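Local coordinates for heme peroxidase (PDB 2GVK), which belongs to the dye-decolorizing peroxidases and probably uses a bound heme to oxidise dyes and other substrates with hydrogen peroxide, at residues Y30-S35 with G107-H112; G185-V190 with G301-V306. All blocks are in the same frame, centred on the assembly; numbering follows the deposited sequence.

How the contacts relate
Contact 1 is complete before contact 2 begins along the chain: the first pairs strands 24-32 and 109-115 in the N-terminal Dyp-type peroxidase range, the second pairs strands 186-195 and 296-306 in the C-terminal one. Both belong to a single eight-stranded antiparallel sheet, in which strand 66-72 separates 109-115 from 296-306. Their centres lie about 13 Å apart, yet the two contacts touch, because the sheet curls enough for Leu110 to pack on Phe304 and Val188. Gly107 also meets the Phe304 ring. This direct packing joins the two halves, consistent with the two-domain alpha+beta barrel of the DyP family, here made by the N- and C-terminal halves of one chain.

Contact 1: residues Y30-S35 with G107-H112; sequences YNLTDS and GDLLFH. With EDO (1,2-ethanediol), chain I.
Tyr30 and Leu109 form an antiparallel hydrogen-bonded pair, the strand segments running at 151° to each other. Tyr30 N donates to Leu109 O at 2.9 Å, and Tyr30 O receives two N-H groups, from Leu109 at 3.0 Å and from Asp108 at 2.8 Å. With Asp108 and Leu109 both set against one residue, this is a classic beta bulge at the start of strand 109-115. The Asp108 side chain then extends the pairing beyond the bulge: OD2 takes the Leu32 N-H through its anti lone pair, a nearly straight bond of 2.8 Å (167°), apparently in place of a backbone acceptor. Strand 24-32 lies between 109-115 and 136-145 in the sheet, in the N-terminal half of the DyP-type barrel, with Asn31 bonded through its backbone to Val137. The Asn31 and Asp108 side chains cross at about a right angle, and one water links Asn31 OD1, Asp108 OD1 and Gly107 N. A second water joins Asp108 OD2 to Leu32 O. On the face bearing Tyr30 and Leu109, the rings of Tyr30 and Phe111 meet edge to edge, CD2 of the tyrosine 3.8 Å from CE2 of the phenylalanine. Tyr30 gets there with CG beside its own N (chi1 -75°), while Leu132 packs against both side chains and Ser255 of a second subunit packs on the tyrosine.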
loop_
_atom_site.group_PDB
_atom_site.type_symbol
_atom_site.label_atom_id
_atom_site.label_comp_id
_atom_site.label_asym_id
_atom_site.label_seq_id
_atom_site.Cartn_x
_atom_site.Cartn_y
_atom_site.Cartn_z
ATOM N N TYR A 30 22.177 -6.499 -26.691
ATOM C CA TYR A 30 22.874 -5.658 -27.643
ATOM C C TYR A 30 24.014 -6.425 -28.290
ATOM O O TYR A 30 24.667 -7.244 -27.637
ATOM C CB TYR A 30 23.504 -4.475 -26.926
ATOM C CG TYR A 30 22.574 -3.368 -26.480
ATOM C CD1 TYR A 30 21.861 -2.640 -27.396
ATOM C CD2 TYR A 30 22.628 -2.886 -25.171
ATOM C CE1 TYR A 30 21.121 -1.511 -27.013
ATOM C CE2 TYR A 30 21.890 -1.774 -24.785
ATOM C CZ TYR A 30 21.139 -1.099 -25.713
ATOM O OH TYR A 30 20.456 0.040 -25.357
ATOM N N ASN A 31 24.329 -6.080 -29.535
ATOM C CA ASN A 31 25.611 -6.425 -30.123
ATOM C C ASN A 31 26.495 -5.186 -30.135
ATOM O O ASN A 31 26.010 -4.077 -30.274
ATOM C CB ASN A 31 25.449 -6.921 -31.550
ATOM C CG ASN A 31 25.241 -8.422 -31.637
ATOM O OD1 ASN A 31 25.370 -9.146 -30.650
ATOM N ND2 ASN A 31 24.898 -8.898 -32.843
ATOM N N LEU A 32 27.794 -5.390 -29.981
ATOM C CA LEU A 32 28.754 -4.312 -30.097
ATOM C C LEU A 32 28.939 -3.916 -31.543
ATOM O O LEU A 32 28.912 -4.758 -32.420
ATOM C CB LEU A 32 30.112 -4.743 -29.530
ATOM C CG LEU A 32 30.134 -5.166 -28.066
ATOM C CD1 LEU A 32 31.514 -5.653 -27.712
ATOM C CD2 LEU A 32 29.711 -4.025 -27.169
ATOM N N THR A 33 29.207 -2.630 -31.768
ATOM C CA THR A 33 29.625 -2.143 -33.084
ATOM C C THR A 33 31.145 -2.038 -33.146
ATOM O O THR A 33 31.825 -2.117 -32.124
ATOM C CB THR A 33 29.070 -0.750 -33.372
ATOM O OG1 THR A 33 29.711 0.214 -32.513
ATOM C CG2 THR A 33 27.582 -0.710 -33.168
ATOM N N ASP A 34 31.658 -1.728 -34.336
ATOM C CA ASP A 34 33.098 -1.587 -34.532
ATOM C C ASP A 34 33.554 -0.131 -34.435
ATOM O O ASP A 34 34.611 0.229 -34.931
ATOM C CB ASP A 34 33.510 -2.167 -35.885
ATOM C CG ASP A 34 33.667 -3.667 -35.847
ATOM O OD1 ASP A 34 33.690 -4.241 -34.737
ATOM O OD2 ASP A 34 33.807 -4.278 -36.932
ATOM N N SER A 35 32.779 0.696 -33.781
ATOM C CA SER A 35 33.141 2.110 -33.670
ATOM C C SER A 35 34.401 2.295 -32.803
ATOM O O SER A 35 34.700 1.477 -31.954
ATOM C CB SER A 35 32.004 2.915 -33.099
ATOM O OG SER A 35 32.034 2.929 -31.690
ATOM N N GLY A 107 24.531 -12.203 -29.217
ATOM C CA GLY A 107 24.306 -11.253 -28.146
ATOM C C GLY A 107 25.597 -10.987 -27.424
ATOM O O GLY A 107 26.276 -11.917 -27.016
ATOM N N ASP A 108 25.955 -9.708 -27.291
ATOM C CA ASP A 108 27.225 -9.320 -26.659
ATOM C C ASP A 108 27.021 -8.782 -25.251
ATOM O O ASP A 108 27.845 -9.015 -24.377
ATOM C CB ASP A 108 27.935 -8.271 -27.495
ATOM C CG ASP A 108 28.460 -8.820 -28.837
ATOM O OD1 ASP A 108 28.771 -10.038 -28.928
ATOM O OD2 ASP A 108 28.615 -8.012 -29.791
ATOM N N LEU A 109 25.941 -8.004 -25.066
ATOM C CA LEU A 109 25.585 -7.440 -23.762
ATOM C C LEU A 109 24.157 -7.789 -23.429
ATOM O O LEU A 109 23.275 -7.703 -24.290
ATOM C CB LEU A 109 25.719 -5.907 -23.757
ATOM C CG LEU A 109 27.074 -5.283 -24.063
ATOM C CD1 LEU A 109 26.947 -3.763 -24.002
ATOM C CD2 LEU A 109 28.173 -5.785 -23.106
ATOM N N LEU A 110 23.920 -8.152 -22.167
ATOM C CA LEU A 110 22.569 -8.361 -21.647
ATOM C C LEU A 110 22.281 -7.414 -20.500
ATOM O O LEU A 110 23.083 -7.288 -19.573
ATOM C CB LEU A 110 22.390 -9.808 -21.144
ATOM C CG LEU A 110 21.071 -10.101 -20.369
ATOM C CD1 LEU A 110 19.863 -10.100 -21.273
ATOM C CD2 LEU A 110 21.178 -11.419 -19.626
ATOM N N PHE A 111 21.129 -6.752 -20.565
ATOM C CA PHE A 111 20.602 -6.005 -19.423
ATOM C C PHE A 111 19.269 -6.579 -19.047
ATOM O O PHE A 111 18.382 -6.736 -19.905
ATOM C CB PHE A 111 20.471 -4.492 -19.752
ATOM C CG PHE A 111 21.780 -3.809 -19.964
ATOM C CD1 PHE A 111 22.571 -3.467 -18.897
ATOM C CD2 PHE A 111 22.251 -3.547 -21.249
ATOM C CE1 PHE A 111 23.793 -2.841 -19.087
ATOM C CE2 PHE A 111 23.488 -2.907 -21.440
ATOM C CZ PHE A 111 24.244 -2.563 -20.369
ATOM N N HIS A 112 19.139 -6.941 -17.767
ATOM C CA HIS A 112 17.909 -7.482 -17.215
ATOM C C HIS A 112 17.436 -6.497 -16.148
ATOM O O HIS A 112 18.037 -6.388 -15.077
ATOM C CB HIS A 112 18.179 -8.879 -16.648
ATOM C CG HIS A 112 17.014 -9.496 -15.928
ATOM N ND1 HIS A 112 17.178 -10.435 -14.917
ATOM C CD2 HIS A 112 15.683 -9.361 -16.103
ATOM C CE1 HIS A 112 15.992 -10.830 -14.497
ATOM N NE2 HIS A 112 15.064 -10.180 -15.181
HETATM C C1 EDO I . 29.122 -14.961 -29.081
HETATM O O1 EDO I . 30.029 -15.430 -28.081
HETATM C C2 EDO I . 27.651 -15.015 -28.587
HETATM O O2 EDO I . 27.486 -14.213 -27.397
HETATM O O HOH W 1 27.017 -11.577 -30.508
HETATM O O HOH W 2 28.974 -7.974 -32.354
#

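Contact 2: residues G185-V190 with G301-V306; sequences GSYVFV and GTLFFV. With EDO (1,2-ethanediol), chain G.
Val188 and Phe304 sit at the middle of a regular antiparallel ladder, each taking the other's N-H at 2.9 Å (Val188 N to Phe304 O, Phe304 N to Val188 O). The pairs Ser186-Val306 and Val190-Thr302 continue it to both ends. The Ser186 N-H is the bent one, reaching Val306 O at 137°. Side chains alternate between the two faces. On the face of Val188, the tightest contact runs diagonally: Val188 CG1 is pressed to 3.5 Å from Val306 CG2, because chi1 of 65° places that methyl in the crowded position between N and C. Further along, Val190 CG2 meets the edge of the Phe304 ring at CE1, 3.8 Å away. Thr302 OG1 accepts a bond from the O1 hydroxyl of a 1,2-ethanediol, probably from the crystallisation liquor, at 2.7 Å, and also bonds Thr105 O. On the other face Phe189, its CG swung away from the backbone N (chi1 -171°), brings its ring obliquely to the Gly301-Thr302 backbone, CD1 3.3 Å from Thr302 O. Leu303 CD1 comes 4.1 Å from Tyr187 CB. Replacing Phe189 by an alanine is likely to open a gap beside Thr302 and leave Phe92 and Phe270 without their ring partner. Around this first shell, helix 270-281 covers the Phe189 face, Phe270 touching Tyr187 and Leu303, while Trp76 meets Phe305 edge-to-face. The Tyr187 hydroxyl bonds Glu88 N. On the Val188 face, Ile264 and Tyr266 pack on Val188, and Leu110 of strand 109-115 reaches Val190; the sheet curls strongly here, in keeping with the beta-barrel fold of the DyP peroxidases.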
loop_
_atom_site.group_PDB
_atom_site.type_symbol
_atom_site.label_atom_id
_atom_site.label_comp_id
_atom_site.label_asym_id
_atom_site.label_seq_id
_atom_site.Cartn_x
_atom_site.Cartn_y
_atom_site.Cartn_z
ATOM N N GLY A 185 30.469 -13.901 -9.393
ATOM C CA GLY A 185 29.848 -13.772 -10.700
ATOM C C GLY A 185 28.752 -14.826 -10.905
ATOM O O GLY A 185 28.482 -15.655 -10.014
ATOM N N SER A 186 28.154 -14.823 -12.091
ATOM C CA SER A 186 27.090 -15.764 -12.413
ATOM C C SER A 186 27.041 -16.026 -13.915
ATOM O O SER A 186 27.396 -15.161 -14.710
ATOM C CB SER A 186 25.732 -15.197 -11.947
ATOM O OG SER A 186 24.666 -16.104 -12.217
ATOM N N TYR A 187 26.604 -17.223 -14.288
ATOM C CA TYR A 187 26.316 -17.556 -15.674
ATOM C C TYR A 187 24.847 -17.430 -15.896
ATOM O O TYR A 187 24.051 -18.150 -15.253
ATOM C CB TYR A 187 26.752 -18.999 -15.998
ATOM C CG TYR A 187 28.239 -19.225 -15.896
ATOM C CD1 TYR A 187 29.077 -18.856 -16.921
ATOM C CD2 TYR A 187 28.801 -19.852 -14.773
ATOM C CE1 TYR A 187 30.463 -19.062 -16.830
ATOM C CE2 TYR A 187 30.161 -20.086 -14.687
ATOM C CZ TYR A 187 30.992 -19.654 -15.698
ATOM O OH TYR A 187 32.358 -19.896 -15.629
ATOM N N VAL A 188 24.452 -16.546 -16.813
ATOM C CA VAL A 188 23.042 -16.369 -17.126
ATOM C C VAL A 188 22.736 -16.767 -18.554
ATOM O O VAL A 188 23.464 -16.433 -19.480
ATOM C CB VAL A 188 22.544 -14.884 -16.823
ATOM C CG1 VAL A 188 23.207 -13.911 -17.713
ATOM C CG2 VAL A 188 21.050 -14.789 -16.949
ATOM N N PHE A 189 21.679 -17.544 -18.712
ATOM C CA PHE A 189 21.278 -18.019 -20.004
ATOM C C PHE A 189 19.869 -17.535 -20.291
ATOM O O PHE A 189 19.014 -17.591 -19.431
ATOM C CB PHE A 189 21.350 -19.560 -20.047
ATOM C CG PHE A 189 21.168 -20.135 -21.412
ATOM C CD1 PHE A 189 22.150 -20.015 -22.355
ATOM C CD2 PHE A 189 20.003 -20.838 -21.740
ATOM C CE1 PHE A 189 21.976 -20.531 -23.608
ATOM C CE2 PHE A 189 19.843 -21.376 -22.998
ATOM C CZ PHE A 189 20.814 -21.230 -23.917
ATOM N N VAL A 190 19.658 -16.986 -21.487
ATOM C CA VAL A 190 18.354 -16.516 -21.882
ATOM C C VAL A 190 17.847 -17.248 -23.138
ATOM O O VAL A 190 18.629 -17.607 -24.041
ATOM C CB VAL A 190 18.346 -14.975 -22.148
ATOM C CG1 VAL A 190 18.660 -14.204 -20.863
ATOM C CG2 VAL A 190 19.302 -14.619 -23.266
ATOM N N GLY A 301 18.817 -18.100 -27.954
ATOM C CA GLY A 301 19.566 -18.808 -26.928
ATOM C C GLY A 301 20.953 -18.251 -26.823
ATOM O O GLY A 301 21.717 -18.320 -27.767
ATOM N N THR A 302 21.264 -17.637 -25.686
ATOM C CA THR A 302 22.557 -16.976 -25.509
ATOM C C THR A 302 23.032 -17.048 -24.061
ATOM O O THR A 302 22.246 -16.848 -23.112
ATOM C CB THR A 302 22.488 -15.480 -25.932
ATOM O OG1 THR A 302 21.758 -15.357 -27.163
ATOM C CG2 THR A 302 23.866 -14.918 -26.110
ATOM N N LEU A 303 24.335 -17.309 -23.903
ATOM C CA LEU A 303 24.991 -17.305 -22.594
ATOM C C LEU A 303 25.723 -15.981 -22.344
ATOM O O LEU A 303 26.442 -15.475 -23.213
ATOM C CB LEU A 303 26.001 -18.471 -22.489
ATOM C CG LEU A 303 26.868 -18.524 -21.231
ATOM C CD1 LEU A 303 26.039 -18.751 -20.005
ATOM C CD2 LEU A 303 27.935 -19.622 -21.360
ATOM N N PHE A 304 25.563 -15.455 -21.144
ATOM C CA PHE A 304 26.302 -14.273 -20.701
ATOM C C PHE A 304 26.931 -14.511 -19.328
ATOM O O PHE A 304 26.414 -15.268 -18.519
ATOM C CB PHE A 304 25.383 -13.026 -20.605
ATOM C CG PHE A 304 24.638 -12.692 -21.883
ATOM C CD1 PHE A 304 23.415 -13.304 -22.181
ATOM C CD2 PHE A 304 25.114 -11.721 -22.741
ATOM C CE1 PHE A 304 22.700 -12.949 -23.325
ATOM C CE2 PHE A 304 24.423 -11.416 -23.930
ATOM C CZ PHE A 304 23.221 -12.039 -24.211
ATOM N N PHE A 305 28.024 -13.822 -19.085
ATOM C CA PHE A 305 28.667 -13.791 -17.802
ATOM C C PHE A 305 28.350 -12.479 -17.097
ATOM O O PHE A 305 28.595 -11.387 -17.634
ATOM C CB PHE A 305 30.201 -13.960 -17.944
ATOM C CG PHE A 305 30.946 -13.723 -16.678
ATOM C CD1 PHE A 305 30.724 -14.519 -15.570
ATOM C CD2 PHE A 305 31.871 -12.697 -16.586
ATOM C CE1 PHE A 305 31.405 -14.290 -14.378
ATOM C CE2 PHE A 305 32.563 -12.465 -15.391
ATOM C CZ PHE A 305 32.334 -13.260 -14.299
ATOM N N VAL A 306 27.847 -12.605 -15.877
ATOM C CA VAL A 306 27.468 -11.507 -15.047
ATOM C C VAL A 306 28.519 -11.349 -13.913
ATOM O O VAL A 306 28.524 -12.133 -12.952
ATOM C CB VAL A 306 26.091 -11.785 -14.421
ATOM C CG1 VAL A 306 25.655 -10.633 -13.470
ATOM C CG2 VAL A 306 25.072 -12.015 -15.490
HETATM C C1 EDO G . 19.674 -13.127 -27.387
HETATM O O1 EDO G . 19.293 -14.407 -26.946
HETATM C C2 EDO G . 19.119 -12.855 -28.810
HETATM O O2 EDO G . 19.890 -13.567 -29.823
#